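Local coordinates for protein cytidine deaminase (Mycobacterium leprae, PDB 3R2N) that probably catalyses the zinc-dependent hydrolytic deamination of cytidine to uridine in pyrimidine salvage, working as a homotetramer, at residues 32-45 with 69-83. Residues are numbered along the deposited sequence; the frame is centred on the assembly and turned at random. Where two conformers were deposited one is given.
Sequences PVGVAGFVNDGRLI and LYATGGGRLVAVYCV
Leu69 meets Ile45 and Val39 with its side chain. Ile45 CD1 lies 3.5 Å from Leu69 CB, and Val39 CG1 rests on Leu69 CD1. The helix 61-71 ends here in a Schellman motif with Gly73 as C-prime residue. Arg43 reaches this helix end through a chain extended from CG to NE (chi2 -170°, chi3 177°). Arg43 NE and NH1 grip Thr72 OG1 side-on, NE at 3.0 Å. That hydroxyl is also hydrogen-bonded to Ala68 O. Arg43 NH1 also gives a nearly straight bond to Gly74 O (2.7 Å, 178°), in the guanidinium plane. Val39 CG2 covers one face of the group and Thr72 O lies over the other. A salt bridge from Arg43 NH2 to Asp41 OD1 helps fix its rotation. Arg76 is held at both ends of its backbone: its O accepts from Asn40 N at 2.8 Å, and its N reaches Asn40 OD1 from above the amide plane. Val78 and Ala79 both face Phe38, whose O takes a 2.8 Å bond from Val78 N and a weak one from Ala79 N. Val80 CG1 presses tightly on Val35 CG2 (3.5 Å), on the face covered by helix 61-71. Tyr81 pairs with Ala36, and Val83 with Gly34, by backbone bonds in both directions. The arrangement is an antiparallel strand pair, interrupted by a classic bulge, in the mixed sheet of the cytidine deaminase fold, with the Arg43 loop tied to the end of helix 61-71, which follows the zinc ligand Cys60.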
ATOM      1  N   PRO D  32      11.522 -15.108   2.407  1.00 35.17           N
ATOM      2  CA  PRO D  32      11.311 -14.698   3.799  1.00 33.61           C
ATOM      3  C   PRO D  32      12.329 -13.623   4.260  1.00 32.33           C
ATOM      4  O   PRO D  32      13.524 -13.627   3.850  1.00 32.60           O
ATOM      5  CB  PRO D  32      11.471 -16.012   4.573  1.00 34.49           C
ATOM      6  CG  PRO D  32      12.457 -16.836   3.756  1.00 35.50           C
ATOM      7  CD  PRO D  32      12.315 -16.359   2.296  1.00 36.38           C
ATOM      8  N   VAL D  33      11.841 -12.697   5.081  1.00 29.99           N
ATOM      9  CA  VAL D  33      12.637 -11.565   5.568  1.00 28.71           C
ATOM     10  C   VAL D  33      12.394 -11.325   7.065  1.00 28.53           C
ATOM     11  O   VAL D  33      11.243 -11.361   7.553  1.00 29.11           O
ATOM     12  CB  VAL D  33      12.306 -10.260   4.785  1.00 27.84           C
ATOM     13  CG1 VAL D  33      13.073  -9.084   5.302  1.00 26.14           C
ATOM     14  CG2 VAL D  33      12.490 -10.441   3.269  1.00 28.38           C
ATOM     15  N   GLY D  34      13.468 -11.050   7.780  1.00 28.24           N
ATOM     16  CA  GLY D  34      13.387 -10.654   9.166  1.00 28.48           C
ATOM     17  C   GLY D  34      14.076  -9.320   9.332  1.00 28.97           C
ATOM     18  O   GLY D  34      14.957  -8.971   8.537  1.00 28.61           O
ATOM     19  N   VAL D  35      13.639  -8.544  10.329  1.00 28.55           N
ATOM     20  CA  VAL D  35      14.272  -7.258  10.614  1.00 28.19           C
ATOM     21  C   VAL D  35      14.351  -7.078  12.107  1.00 28.45           C
ATOM     22  O   VAL D  35      13.526  -7.597  12.848  1.00 29.34           O
ATOM     23  CB  VAL D  35      13.533  -6.040   9.944  1.00 28.52           C
ATOM     24  CG1 VAL D  35      12.127  -5.784  10.571  1.00 26.87           C
ATOM     25  CG2 VAL D  35      14.378  -4.794  10.026  1.00 27.75           C
ATOM     26  N   ALA D  36      15.338  -6.323  12.550  1.00 28.50           N
ATOM     27  CA  ALA D  36      15.508  -6.086  13.952  1.00 28.97           C
ATOM     28  C   ALA D  36      16.081  -4.683  14.091  1.00 29.34           C
ATOM     29  O   ALA D  36      16.894  -4.242  13.259  1.00 29.00           O
ATOM     30  CB  ALA D  36      16.464  -7.155  14.590  1.00 29.57           C
ATOM     31  N   GLY D  37      15.677  -4.020  15.177  1.00 30.06           N
ATOM     32  CA  GLY D  37      15.969  -2.621  15.404  1.00 30.11           C
ATOM     33  C   GLY D  37      16.271  -2.364  16.865  1.00 30.87           C
ATOM     34  O   GLY D  37      15.731  -3.036  17.734  1.00 30.89           O
ATOM     35  N   PHE D  38      17.170  -1.415  17.127  1.00 31.17           N
ATOM     36  CA  PHE D  38      17.292  -0.815  18.457  1.00 31.69           C
ATOM     37  C   PHE D  38      16.513   0.482  18.518  1.00 31.42           C
ATOM     38  O   PHE D  38      16.583   1.304  17.605  1.00 31.23           O
ATOM     39  CB  PHE D  38      18.742  -0.552  18.791  1.00 31.44           C
ATOM     40  CG  PHE D  38      19.499  -1.777  19.193  1.00 32.13           C
ATOM     41  CD1 PHE D  38      19.016  -2.609  20.201  1.00 31.11           C
ATOM     42  CD2 PHE D  38      20.717  -2.088  18.591  1.00 31.67           C
ATOM     43  CE1 PHE D  38      19.733  -3.755  20.613  1.00 29.88           C
ATOM     44  CE2 PHE D  38      21.443  -3.226  18.995  1.00 32.95           C
ATOM     45  CZ  PHE D  38      20.928  -4.068  20.004  1.00 31.80           C
ATOM     46  N   VAL D  39      15.749   0.658  19.585  1.00 31.94           N
ATOM     47  CA  VAL D  39      15.001   1.905  19.781  1.00 31.78           C
ATOM     48  C   VAL D  39      15.903   2.822  20.626  1.00 32.92           C
ATOM     49  O   VAL D  39      16.932   2.363  21.153  1.00 33.20           O
ATOM     50  CB  VAL D  39      13.615   1.638  20.417  1.00 31.23           C
ATOM     51  CG1 VAL D  39      12.743   2.823  20.272  1.00 31.61           C
ATOM     52  CG2 VAL D  39      12.944   0.462  19.712  1.00 30.40           C
ATOM     53  N   ASN D  40      15.558   4.107  20.709  1.00 33.25           N
ATOM     54  CA  ASN D  40      16.358   5.091  21.436  1.00 34.15           C
ATOM     55  C   ASN D  40      16.383   4.904  22.958  1.00 36.03           C
ATOM     56  O   ASN D  40      17.165   5.571  23.641  1.00 36.84           O
ATOM     57  CB  ASN D  40      15.972   6.533  21.054  1.00 33.39           C
ATOM     58  CG  ASN D  40      14.522   6.858  21.361  1.00 34.08           C
ATOM     59  OD1 ASN D  40      13.704   5.954  21.602  1.00 33.16           O
ATOM     60  ND2 ASN D  40      14.183   8.157  21.343  1.00 31.54           N
ATOM     61  N   ASP D  41      15.538   4.003  23.480  1.00 36.75           N
ATOM     62  CA  ASP D  41      15.645   3.546  24.885  1.00 37.87           C
ATOM     63  C   ASP D  41      16.452   2.248  25.050  1.00 37.88           C
ATOM     64  O   ASP D  41      16.514   1.675  26.146  1.00 38.15           O
ATOM     65  CB  ASP D  41      14.252   3.417  25.537  1.00 37.87           C
ATOM     66  CG  ASP D  41      13.478   2.157  25.099  1.00 38.85           C
ATOM     67  OD1 ASP D  41      13.776   1.582  24.032  1.00 36.56           O
ATOM     68  OD2 ASP D  41      12.539   1.749  25.843  1.00 41.39           O
ATOM     69  N   GLY D  42      17.032   1.773  23.950  1.00 37.48           N
ATOM     70  CA  GLY D  42      17.828   0.544  23.950  1.00 37.91           C
ATOM     71  C   GLY D  42      17.127  -0.793  23.715  1.00 37.61           C
ATOM     72  O   GLY D  42      17.800  -1.837  23.626  1.00 38.03           O
ATOM     73  N   ARG D  43      15.796  -0.797  23.651  1.00 36.37           N
ATOM     74  CA  ARG D  43      15.091  -2.062  23.405  1.00 36.22           C
ATOM     75  C   ARG D  43      15.150  -2.537  21.954  1.00 35.84           C
ATOM     76  O   ARG D  43      15.200  -1.737  20.995  1.00 34.97           O
ATOM     77  CB  ARG D  43      13.636  -2.060  23.912  1.00 36.24           C
ATOM     78  CG  ARG D  43      12.625  -1.453  22.977  1.00 34.31           C
ATOM     79  CD  ARG D  43      11.288  -1.292  23.691  1.00 32.46           C
ATOM     80  NE  ARG D  43      10.301  -0.648  22.830  1.00 31.36           N
ATOM     81  CZ  ARG D  43      10.151   0.675  22.688  1.00 32.65           C
ATOM     82  NH1 ARG D  43       9.203   1.139  21.869  1.00 32.46           N
ATOM     83  NH2 ARG D  43      10.915   1.541  23.367  1.00 29.17           N
ATOM     84  N   LEU D  44      15.161  -3.858  21.828  1.00 36.00           N
ATOM     85  CA  LEU D  44      15.224  -4.535  20.548  1.00 35.76           C
ATOM     86  C   LEU D  44      13.816  -4.839  20.070  1.00 34.61           C
ATOM     87  O   LEU D  44      13.047  -5.469  20.786  1.00 35.57           O
ATOM     88  CB  LEU D  44      16.001  -5.842  20.688  1.00 36.01           C
ATOM     89  CG  LEU D  44      16.778  -6.287  19.445  1.00 36.91           C
ATOM     90  CD1 LEU D  44      17.891  -7.250  19.856  1.00 37.94           C
ATOM     91  CD2 LEU D  44      15.915  -6.909  18.362  1.00 35.21           C
ATOM     92  N   ILE D  45      13.481  -4.388  18.868  1.00 32.56           N
ATOM     93  CA  ILE D  45      12.256  -4.809  18.225  1.00 31.44           C
ATOM     94  C   ILE D  45      12.524  -5.547  16.918  1.00 31.18           C
ATOM     95  O   ILE D  45      13.633  -5.499  16.405  1.00 31.26           O
ATOM     96  CB  ILE D  45      11.219  -3.665  18.087  1.00 31.07           C
ATOM     97  CG1 ILE D  45      11.759  -2.492  17.253  1.00 29.58           C
ATOM     98  CG2 ILE D  45      10.760  -3.245  19.495  1.00 30.21           C
ATOM     99  CD1 ILE D  45      10.756  -1.329  17.107  1.00 27.12           C
ATOM    100  N   LEU D  69       7.108  -1.078  17.166  1.00 28.07           N
ATOM    101  CA  LEU D  69       7.615   0.140  17.784  1.00 27.96           C
ATOM    102  C   LEU D  69       6.511   0.852  18.582  1.00 29.56           C
ATOM    103  O   LEU D  69       6.734   1.226  19.749  1.00 30.12           O
ATOM    104  CB  LEU D  69       8.178   1.069  16.718  1.00 27.62           C
ATOM    105  CG  LEU D  69       8.595   2.480  17.121  1.00 27.59           C
ATOM    106  CD1 LEU D  69       9.790   2.461  18.097  1.00 26.43           C
ATOM    107  CD2 LEU D  69       8.898   3.265  15.864  1.00 24.97           C
ATOM    108  N   TYR D  70       5.352   1.043  17.940  1.00 28.62           N
ATOM    109  CA  TYR D  70       4.194   1.658  18.578  1.00 30.20           C
ATOM    110  C   TYR D  70       3.507   0.730  19.579  1.00 30.72           C
ATOM    111  O   TYR D  70       3.137   1.182  20.658  1.00 31.48           O
ATOM    112  CB  TYR D  70       3.248   2.314  17.543  1.00 29.68           C
ATOM    113  CG  TYR D  70       3.970   3.527  17.010  1.00 32.01           C
ATOM    114  CD1 TYR D  70       3.978   4.739  17.746  1.00 32.78           C
ATOM    115  CD2 TYR D  70       4.762   3.453  15.840  1.00 29.74           C
ATOM    116  CE1 TYR D  70       4.703   5.847  17.310  1.00 34.53           C
ATOM    117  CE2 TYR D  70       5.481   4.563  15.399  1.00 30.43           C
ATOM    118  CZ  TYR D  70       5.463   5.745  16.139  1.00 34.60           C
ATOM    119  OH  TYR D  70       6.186   6.844  15.721  1.00 37.71           O
ATOM    120  N   ALA D  71       3.431  -0.569  19.267  1.00 30.74           N
ATOM    121  CA  ALA D  71       2.789  -1.531  20.165  1.00 31.91           C
ATOM    122  C   ALA D  71       3.483  -1.526  21.541  1.00 32.56           C
ATOM    123  O   ALA D  71       2.809  -1.598  22.545  1.00 32.61           O
ATOM    124  CB  ALA D  71       2.763  -2.936  19.561  1.00 31.33           C
ATOM    125  N   THR D  72       4.810  -1.353  21.555  1.00 32.19           N
ATOM    126  CA  THR D  72       5.581  -1.301  22.780  1.00 32.73           C
ATOM    127  C   THR D  72       5.841   0.118  23.333  1.00 33.84           C
ATOM    128  O   THR D  72       6.699   0.287  24.197  1.00 34.85           O
ATOM    129  CB  THR D  72       6.941  -2.076  22.631  1.00 32.54           C
ATOM    130  OG1 THR D  72       7.699  -1.509  21.566  1.00 32.06           O
ATOM    131  CG2 THR D  72       6.724  -3.593  22.357  1.00 31.84           C
ATOM    132  N   GLY D  73       5.127   1.139  22.855  1.00 34.76           N
ATOM    133  CA  GLY D  73       5.169   2.487  23.486  1.00 35.46           C
ATOM    134  C   GLY D  73       5.805   3.630  22.702  1.00 35.80           C
ATOM    135  O   GLY D  73       6.010   4.711  23.227  1.00 37.07           O
ATOM    136  N   GLY D  74       6.125   3.411  21.441  1.00 35.18           N
ATOM    137  CA  GLY D  74       6.717   4.462  20.631  1.00 35.60           C
ATOM    138  C   GLY D  74       8.187   4.678  20.914  1.00 35.75           C
ATOM    139  O   GLY D  74       8.870   3.818  21.484  1.00 35.72           O
ATOM    140  N   GLY D  75       8.670   5.853  20.553  1.00 36.05           N
ATOM    141  CA  GLY D  75      10.099   6.088  20.585  1.00 36.36           C
ATOM    142  C   GLY D  75      10.603   6.301  19.168  1.00 35.99           C
ATOM    143  O   GLY D  75       9.821   6.503  18.245  1.00 36.04           O
ATOM    144  N   ARG D  76      11.917   6.298  19.016  1.00 35.85           N
ATOM    145  CA  ARG D  76      12.560   6.587  17.767  1.00 35.71           C
ATOM    146  C   ARG D  76      13.511   5.465  17.485  1.00 35.00           C
ATOM    147  O   ARG D  76      14.275   5.070  18.369  1.00 34.70           O
ATOM    148  CB  ARG D  76      13.383   7.877  17.873  1.00 36.96           C
ATOM    149  CG  ARG D  76      12.589   9.140  18.176  1.00 39.55           C
ATOM    150  CD  ARG D  76      11.715   9.609  17.016  1.00 43.43           C
ATOM    151  NE  ARG D  76      12.483  10.267  15.956  1.00 46.22           N
ATOM    152  CZ  ARG D  76      12.016  10.560  14.744  1.00 46.96           C
ATOM    153  NH1 ARG D  76      10.764  10.251  14.401  1.00 46.23           N
ATOM    154  NH2 ARG D  76      12.813  11.158  13.863  1.00 46.67           N
ATOM    155  N   LEU D  77      13.493   4.978  16.245  1.00 34.64           N
ATOM    156  CA  LEU D  77      14.429   3.948  15.799  1.00 34.07           C
ATOM    157  C   LEU D  77      15.831   4.494  15.751  1.00 34.00           C
ATOM    158  O   LEU D  77      16.052   5.641  15.380  1.00 34.57           O
ATOM    159  CB  LEU D  77      14.038   3.415  14.418  1.00 34.10           C
ATOM    160  CG  LEU D  77      12.790   2.532  14.325  1.00 34.32           C
ATOM    161  CD1 LEU D  77      12.498   2.288  12.888  1.00 35.30           C
ATOM    162  CD2 LEU D  77      12.981   1.212  15.045  1.00 33.77           C
ATOM    163  N   VAL D  78      16.793   3.672  16.119  1.00 33.55           N
ATOM    164  CA  VAL D  78      18.164   4.127  16.137  1.00 33.73           C
ATOM    165  C   VAL D  78      19.081   3.304  15.209  1.00 33.56           C
ATOM    166  O   VAL D  78      19.985   3.849  14.574  1.00 33.71           O
ATOM    167  CB  VAL D  78      18.625   4.219  17.613  1.00 34.80           C
ATOM    168  CG1 VAL D  78      20.028   3.736  17.820  1.00 36.56           C
ATOM    169  CG2 VAL D  78      18.419   5.646  18.125  1.00 35.55           C
ATOM    170  N   ALA D  79      18.831   1.999  15.101  1.00 32.90           N
ATOM    171  CA  ALA D  79      19.611   1.159  14.195  1.00 32.74           C
ATOM    172  C   ALA D  79      18.768  -0.004  13.703  1.00 32.26           C
ATOM    173  O   ALA D  79      18.011  -0.589  14.480  1.00 32.11           O
ATOM    174  CB  ALA D  79      20.891   0.659  14.871  1.00 32.99           C
ATOM    175  N   VAL D  80      18.908  -0.347  12.423  1.00 31.65           N
ATOM    176  CA  VAL D  80      18.073  -1.384  11.807  1.00 31.46           C
ATOM    177  C   VAL D  80      18.904  -2.314  10.918  1.00 32.26           C
ATOM    178  O   VAL D  80      19.775  -1.852  10.160  1.00 32.35           O
ATOM    179  CB  VAL D  80      16.929  -0.757  10.957  1.00 30.75           C
ATOM    180  CG1 VAL D  80      16.120  -1.820  10.257  1.00 29.88           C
ATOM    181  CG2 VAL D  80      16.035   0.072  11.814  1.00 30.65           C
ATOM    182  N   TYR D  81      18.613  -3.616  11.006  1.00 32.08           N
ATOM    183  CA  TYR D  81      19.287  -4.646  10.218  1.00 32.43           C
ATOM    184  C   TYR D  81      18.226  -5.590   9.622  1.00 32.35           C
ATOM    185  O   TYR D  81      17.555  -6.331  10.364  1.00 32.27           O
ATOM    186  CB  TYR D  81      20.235  -5.439  11.135  1.00 32.91           C
ATOM    187  CG  TYR D  81      21.392  -6.170  10.456  1.00 33.94           C
ATOM    188  CD1 TYR D  81      22.638  -6.241  11.060  1.00 35.33           C
ATOM    189  CD2 TYR D  81      21.233  -6.816   9.230  1.00 34.05           C
ATOM    190  CE1 TYR D  81      23.714  -6.914  10.438  1.00 35.56           C
ATOM    191  CE2 TYR D  81      22.293  -7.503   8.617  1.00 33.53           C
ATOM    192  CZ  TYR D  81      23.519  -7.534   9.220  1.00 35.66           C
ATOM    193  OH  TYR D  81      24.544  -8.197   8.596  1.00 36.68           O
ATOM    194  N   CYS D  82      18.074  -5.549   8.296  1.00 32.40           N
ATOM    195  CA  CYS D  82      17.119  -6.403   7.595  0.70 32.78           C
ATOM    196  C   CYS D  82      17.838  -7.596   6.942  1.00 33.48           C
ATOM    197  O   CYS D  82      18.957  -7.459   6.400  1.00 34.48           O
ATOM    198  CB  CYS D  82      16.376  -5.556   6.564  0.70 32.84           C
ATOM    199  SG  CYS D  82      14.957  -6.281   5.762  0.70 34.31           S
ATOM    200  N   VAL D  83      17.211  -8.771   7.008  1.00 33.14           N
ATOM    201  CA  VAL D  83      17.846  -9.989   6.494  1.00 33.94           C
ATOM    202  C   VAL D  83      17.017 -10.803   5.511  1.00 34.38           C
ATOM    203  O   VAL D  83      15.768 -10.844   5.588  1.00 33.47           O
ATOM    204  CB  VAL D  83      18.268 -10.951   7.624  1.00 34.96           C
ATOM    205  CG1 VAL D  83      19.403 -10.325   8.516  1.00 33.82           C
ATOM    206  CG2 VAL D  83      17.036 -11.431   8.401  1.00 33.25           C
TER